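Local coordinates for putative uncharacterized protein (Methanosarcina barkeri str. Fusaro, PDB 3P43) that probably acts as a manganese-dependent 3'-phosphoesterase of the LigD family, cleaning up 3' ends in DNA repair, at residues L81-F86 against G98-W103; E114-V119 against L133-Y138. One frame throughout, in Å; residues are numbered along the deposited sequence.

Interaction 1: L81-F86 against G98-W103; sequences LAYADF and GKVEIW
F86 and V100, whose CA atoms lie 7.3 Å apart, are the nearest backbone pair where the 3-10 turn 81-85 and the residue after it lie against strand 98-103; no hydrogen bond crosses. The turn is closed by its own backbone bonds, A84 N to L81 O and F86 N to Y83 O. V100 carries most of the strand's side of the contact. Its CG1, anti to the backbone N (chi1 177°), comes to 3.5 Å from F86 O, while CG2 branches the other way and meets the Y83 hydroxyl, OH to CG2 4.0 Å. The CB between these branches meets the F86 ring obliquely, at 4.0 Å from CE2, the two side chains lying nearly at right angles. Within 81-86, F86 CB sits over one face of the Y83 ring, offset toward its rim, and the two rings reach V100 from the same side, F86 at CB and Y83 by its hydroxyl at CG2. The loop carrying these rings leads from strand 70-80 into the short strand 88-90, which pairs antiparallel with 98-114 through backbone bonds of V100 with G88 and of G98 with I90. Here the barrel wall lies close to the metal site: the V100 side chain is about 7 Å from the manganese ion held by H37, H43 and D45. One step further along the same strand face, I102 sends its CD1 methyl toward two carbonyl oxygens, 3.3 Å from A84 O and 3.7 Å from F86 O. With CG1 beside the backbone N, a chi2 of -79° drops CD1 toward the turn. F86 O and Y83 O also accept from Q35 NE2, a side chain of the adjoining strand 31-38, and D85 carries its carboxylate to R105 in a salt bridge.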
# COMPACT_ATOMS: atom_id res chain seq x y z
N LEU A 81 8.56 10.53 -1.48
CA LEU A 81 9.29 9.48 -0.79
C LEU A 81 9.43 9.75 0.71
O LEU A 81 9.34 8.83 1.53
CB LEU A 81 10.67 9.32 -1.44
CG LEU A 81 11.35 7.95 -1.38
CD1 LEU A 81 10.35 6.83 -1.46
CD2 LEU A 81 12.36 7.86 -2.52
N ALA A 82 9.62 11.02 1.07
CA ALA A 82 9.84 11.40 2.46
C ALA A 82 8.63 11.09 3.35
O ALA A 82 8.73 11.08 4.58
CB ALA A 82 10.21 12.87 2.55
N TYR A 83 7.49 10.84 2.71
CA TYR A 83 6.27 10.53 3.44
C TYR A 83 6.35 9.17 4.11
O TYR A 83 5.61 8.89 5.05
CB TYR A 83 5.06 10.59 2.50
CG TYR A 83 3.77 10.94 3.20
CD1 TYR A 83 3.55 12.22 3.69
CD2 TYR A 83 2.76 10.00 3.35
CE1 TYR A 83 2.37 12.55 4.33
CE2 TYR A 83 1.58 10.32 3.98
CZ TYR A 83 1.39 11.60 4.46
OH TYR A 83 0.21 11.92 5.09
N ALA A 84 7.27 8.32 3.64
CA ALA A 84 7.47 7.00 4.24
C ALA A 84 7.92 7.11 5.70
O ALA A 84 7.86 6.15 6.46
CB ALA A 84 8.48 6.20 3.43
N ASP A 85 8.36 8.30 6.08
CA ASP A 85 8.87 8.54 7.42
C ASP A 85 7.85 9.26 8.29
O ASP A 85 8.12 9.50 9.47
CB ASP A 85 10.15 9.38 7.35
CG ASP A 85 11.34 8.59 6.87
OD1 ASP A 85 11.38 7.36 7.08
OD2 ASP A 85 12.26 9.21 6.30
N PHE A 86 6.70 9.63 7.73
CA PHE A 86 5.79 10.48 8.47
C PHE A 86 4.80 9.77 9.39
O PHE A 86 4.11 8.84 8.99
CB PHE A 86 5.03 11.46 7.58
CG PHE A 86 4.13 12.36 8.37
CD1 PHE A 86 4.65 13.46 9.04
CD2 PHE A 86 2.79 12.06 8.51
CE1 PHE A 86 3.84 14.27 9.81
CE2 PHE A 86 1.96 12.88 9.27
CZ PHE A 86 2.49 13.98 9.92
N GLY A 98 -5.92 13.71 8.68
CA GLY A 98 -6.15 12.65 9.65
C GLY A 98 -4.90 12.24 10.40
O GLY A 98 -3.83 12.83 10.22
N LYS A 99 -5.03 11.21 11.23
CA LYS A 99 -3.92 10.70 12.01
C LYS A 99 -3.17 9.62 11.23
O LYS A 99 -3.78 8.70 10.68
CB LYS A 99 -4.43 10.13 13.33
CG LYS A 99 -5.19 11.14 14.17
CD LYS A 99 -5.99 10.46 15.27
CE LYS A 99 -6.69 11.48 16.16
NZ LYS A 99 -5.70 12.44 16.74
N VAL A 100 -1.85 9.73 11.21
CA VAL A 100 -1.02 8.80 10.44
C VAL A 100 -0.01 8.10 11.34
O VAL A 100 0.73 8.75 12.07
CB VAL A 100 -0.26 9.52 9.31
CG1 VAL A 100 0.65 8.54 8.56
CG2 VAL A 100 -1.24 10.21 8.36
N GLU A 101 0.01 6.77 11.28
CA GLU A 101 1.00 5.99 12.03
C GLU A 101 1.65 4.93 11.15
O GLU A 101 0.99 4.33 10.30
CB GLU A 101 0.35 5.31 13.24
CG GLU A 101 1.33 4.43 14.02
CD GLU A 101 0.74 3.92 15.33
OE1 GLU A 101 -0.07 2.97 15.28
OE2 GLU A 101 1.09 4.47 16.39
N ILE A 102 2.94 4.71 11.35
CA ILE A 102 3.64 3.68 10.59
C ILE A 102 3.26 2.33 11.16
O ILE A 102 3.60 2.02 12.30
CB ILE A 102 5.17 3.84 10.67
CG1 ILE A 102 5.60 5.24 10.25
CG2 ILE A 102 5.85 2.81 9.77
CD1 ILE A 102 5.62 5.45 8.77
N TRP A 103 2.55 1.54 10.36
CA TRP A 103 2.14 0.19 10.75
C TRP A 103 3.20 -0.84 10.40
O TRP A 103 3.45 -1.77 11.17
CB TRP A 103 0.82 -0.16 10.08
CG TRP A 103 0.25 -1.49 10.49
CD1 TRP A 103 -0.45 -1.77 11.63
CD2 TRP A 103 0.30 -2.72 9.74
NE1 TRP A 103 -0.83 -3.09 11.64
CE2 TRP A 103 -0.38 -3.69 10.50
CE3 TRP A 103 0.86 -3.09 8.52
CZ2 TRP A 103 -0.52 -5.01 10.07
CZ3 TRP A 103 0.72 -4.40 8.09
CH2 TRP A 103 0.04 -5.34 8.86

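Interaction 2: E114-V119 against L133-Y138; sequences EEREIV and LIRTKY
R116 O is gripped twice from the opposite strand, by the R135 backbone N at 2.9 Å and by a weaker CA-H contact from I134, its CA 3.5 Å from that oxygen. R116 also returns a bond with its side chain: NH1 donates to R135 O at 2.7 Å, approaching nearly along the C=O axis, with the oxygen in the guanidinium plane. K137 lies across one face of this guanidinium with its aliphatic chain, CE 3.4 Å from R116 NH2, while its NZ stays 4.5 Å from the same NH2, a pairing of like charges that may be mildly unfavourable. Replacing R116 by a serine would probably leave R135 O without its side-chain donor and the K137 methylenes without the flat group they rest on. R135 crosses over R116 in turn, with NH2 3.6 Å from R116 CG. A bend at chi3 (75°) turns its guanidinium toward E115, where NH1 donates to OE2 at 3.1 Å in a salt bridge; NH2 adds a weak bond to the same oxygen. The carboxylate and guanidinium planes are 83° apart, and NH1 meets OE2 from above the carboxylate plane, so this is no flat two-oxygen pairing. Further in, I118 and L133 exchange two backbone bonds, N to O in each direction, and their side chains meet CB to CB on the face that also touches W57. E117 and I134, the neighbouring non-hydrogen-bonded pair, put their side chains on the other face. The type I turn E114-E117 feeds this pairing from strand 98-114, and strands 98-114, 117-123 and 130-135 thus follow one another as an antiparallel meander in the wall of the beta barrel.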
# COMPACT_ATOMS: atom_id res chain seq x y z
N GLU A 114 3.23 -4.58 -14.55
CA GLU A 114 2.56 -4.28 -15.80
C GLU A 114 1.40 -3.36 -15.46
O GLU A 114 1.13 -3.13 -14.29
CB GLU A 114 2.07 -5.58 -16.47
CG GLU A 114 3.21 -6.44 -17.01
CD GLU A 114 2.77 -7.82 -17.47
OE1 GLU A 114 1.61 -8.21 -17.19
OE2 GLU A 114 3.59 -8.52 -18.11
N GLU A 115 0.74 -2.82 -16.47
CA GLU A 115 -0.34 -1.88 -16.25
C GLU A 115 -1.35 -2.39 -15.20
O GLU A 115 -1.75 -1.64 -14.30
CB GLU A 115 -1.04 -1.54 -17.57
CG GLU A 115 -2.30 -0.68 -17.45
CD GLU A 115 -2.02 0.75 -17.00
OE1 GLU A 115 -0.84 1.10 -16.77
OE2 GLU A 115 -2.99 1.53 -16.90
N ARG A 116 -1.73 -3.66 -15.30
CA ARG A 116 -2.76 -4.21 -14.42
C ARG A 116 -2.26 -5.21 -13.38
O ARG A 116 -3.06 -5.92 -12.77
CB ARG A 116 -3.86 -4.90 -15.24
CG ARG A 116 -4.86 -3.96 -15.89
CD ARG A 116 -6.10 -4.74 -16.32
NE ARG A 116 -5.75 -6.04 -16.87
CZ ARG A 116 -5.88 -7.20 -16.22
NH1 ARG A 116 -6.37 -7.22 -14.99
NH2 ARG A 116 -5.52 -8.33 -16.82
N GLU A 117 -0.96 -5.28 -13.17
CA GLU A 117 -0.43 -6.27 -12.26
C GLU A 117 0.91 -5.88 -11.68
O GLU A 117 1.78 -5.38 -12.39
CB GLU A 117 -0.34 -7.65 -12.93
CG GLU A 117 0.05 -8.77 -11.98
CD GLU A 117 0.09 -10.14 -12.66
OE1 GLU A 117 -0.14 -10.21 -13.89
OE2 GLU A 117 0.35 -11.14 -11.96
N ILE A 118 1.05 -6.09 -10.37
CA ILE A 118 2.29 -5.84 -9.66
C ILE A 118 2.57 -6.99 -8.70
O ILE A 118 1.70 -7.37 -7.92
CB ILE A 118 2.25 -4.50 -8.91
CG1 ILE A 118 2.06 -3.35 -9.90
CG2 ILE A 118 3.52 -4.31 -8.10
CD1 ILE A 118 2.02 -1.97 -9.28
N VAL A 119 3.77 -7.54 -8.78
CA VAL A 119 4.17 -8.61 -7.88
C VAL A 119 5.48 -8.21 -7.21
O VAL A 119 6.45 -7.87 -7.89
CB VAL A 119 4.37 -9.94 -8.62
CG1 VAL A 119 4.66 -11.07 -7.62
CG2 VAL A 119 3.15 -10.26 -9.47
N LEU A 133 -0.68 -7.46 -6.50
CA LEU A 133 -1.74 -6.50 -6.78
C LEU A 133 -2.23 -6.69 -8.22
O LEU A 133 -1.44 -6.60 -9.16
CB LEU A 133 -1.24 -5.07 -6.59
CG LEU A 133 -0.98 -4.64 -5.14
CD1 LEU A 133 -0.06 -3.43 -5.09
CD2 LEU A 133 -2.28 -4.36 -4.41
N ILE A 134 -3.52 -6.97 -8.39
CA ILE A 134 -4.10 -7.16 -9.72
C ILE A 134 -5.27 -6.21 -9.91
O ILE A 134 -6.23 -6.24 -9.15
CB ILE A 134 -4.61 -8.60 -9.92
CG1 ILE A 134 -3.51 -9.62 -9.60
CG2 ILE A 134 -5.11 -8.81 -11.34
CD1 ILE A 134 -3.93 -11.05 -9.84
N ARG A 135 -5.19 -5.37 -10.94
CA ARG A 135 -6.25 -4.39 -11.16
C ARG A 135 -7.40 -5.04 -11.89
O ARG A 135 -7.24 -5.54 -13.00
CB ARG A 135 -5.74 -3.18 -11.95
CG ARG A 135 -6.75 -2.04 -12.00
CD ARG A 135 -6.21 -0.84 -12.77
NE ARG A 135 -6.21 -1.07 -14.21
CZ ARG A 135 -5.64 -0.26 -15.09
NH1 ARG A 135 -5.01 0.83 -14.67
NH2 ARG A 135 -5.69 -0.54 -16.39
N THR A 136 -8.57 -5.04 -11.26
CA THR A 136 -9.76 -5.62 -11.87
C THR A 136 -10.05 -4.97 -13.23
O THR A 136 -9.81 -3.78 -13.42
CB THR A 136 -11.00 -5.47 -10.96
OG1 THR A 136 -12.12 -6.14 -11.56
CG2 THR A 136 -11.35 -4.00 -10.76
N LYS A 137 -10.53 -5.77 -14.18
CA LYS A 137 -10.92 -5.26 -15.49
C LYS A 137 -12.34 -4.72 -15.46
O LYS A 137 -12.81 -4.13 -16.43
CB LYS A 137 -10.85 -6.36 -16.56
CG LYS A 137 -9.49 -7.02 -16.75
CD LYS A 137 -9.38 -7.58 -18.18
CE LYS A 137 -8.58 -8.87 -18.25
NZ LYS A 137 -9.46 -10.08 -18.19
N TYR A 138 -13.03 -4.94 -14.35
CA TYR A 138 -14.45 -4.63 -14.26
C TYR A 138 -14.74 -3.21 -13.77
O TYR A 138 -14.03 -2.67 -12.92
CB TYR A 138 -15.16 -5.65 -13.38
CG TYR A 138 -16.65 -5.44 -13.31
CD1 TYR A 138 -17.46 -5.75 -14.39
CD2 TYR A 138 -17.24 -4.91 -12.17
CE1 TYR A 138 -18.83 -5.56 -14.34
CE2 TYR A 138 -18.61 -4.71 -12.11
CZ TYR A 138 -19.39 -5.03 -13.20
OH TYR A 138 -20.76 -4.84 -13.14

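How the interactions relate
Interaction 1 comes first along the chain and is complete before interaction 2 begins. Their centres are 25 Å apart, on opposite sides of the centre of the chain, and their nearest atoms about 13 Å apart, so they do not touch. Strand 98-114 joins them: its beginning belongs to interaction 1, and its far end turns into strand 117-123, which enters interaction 2. Both contacts thus belong to one curled antiparallel sheet within the 3'-phosphoesterase domain. Interaction 1 fits a loop against the sheet near the manganese site, whereas interaction 2 pairs two neighbouring strands on the other side of the chain's centre.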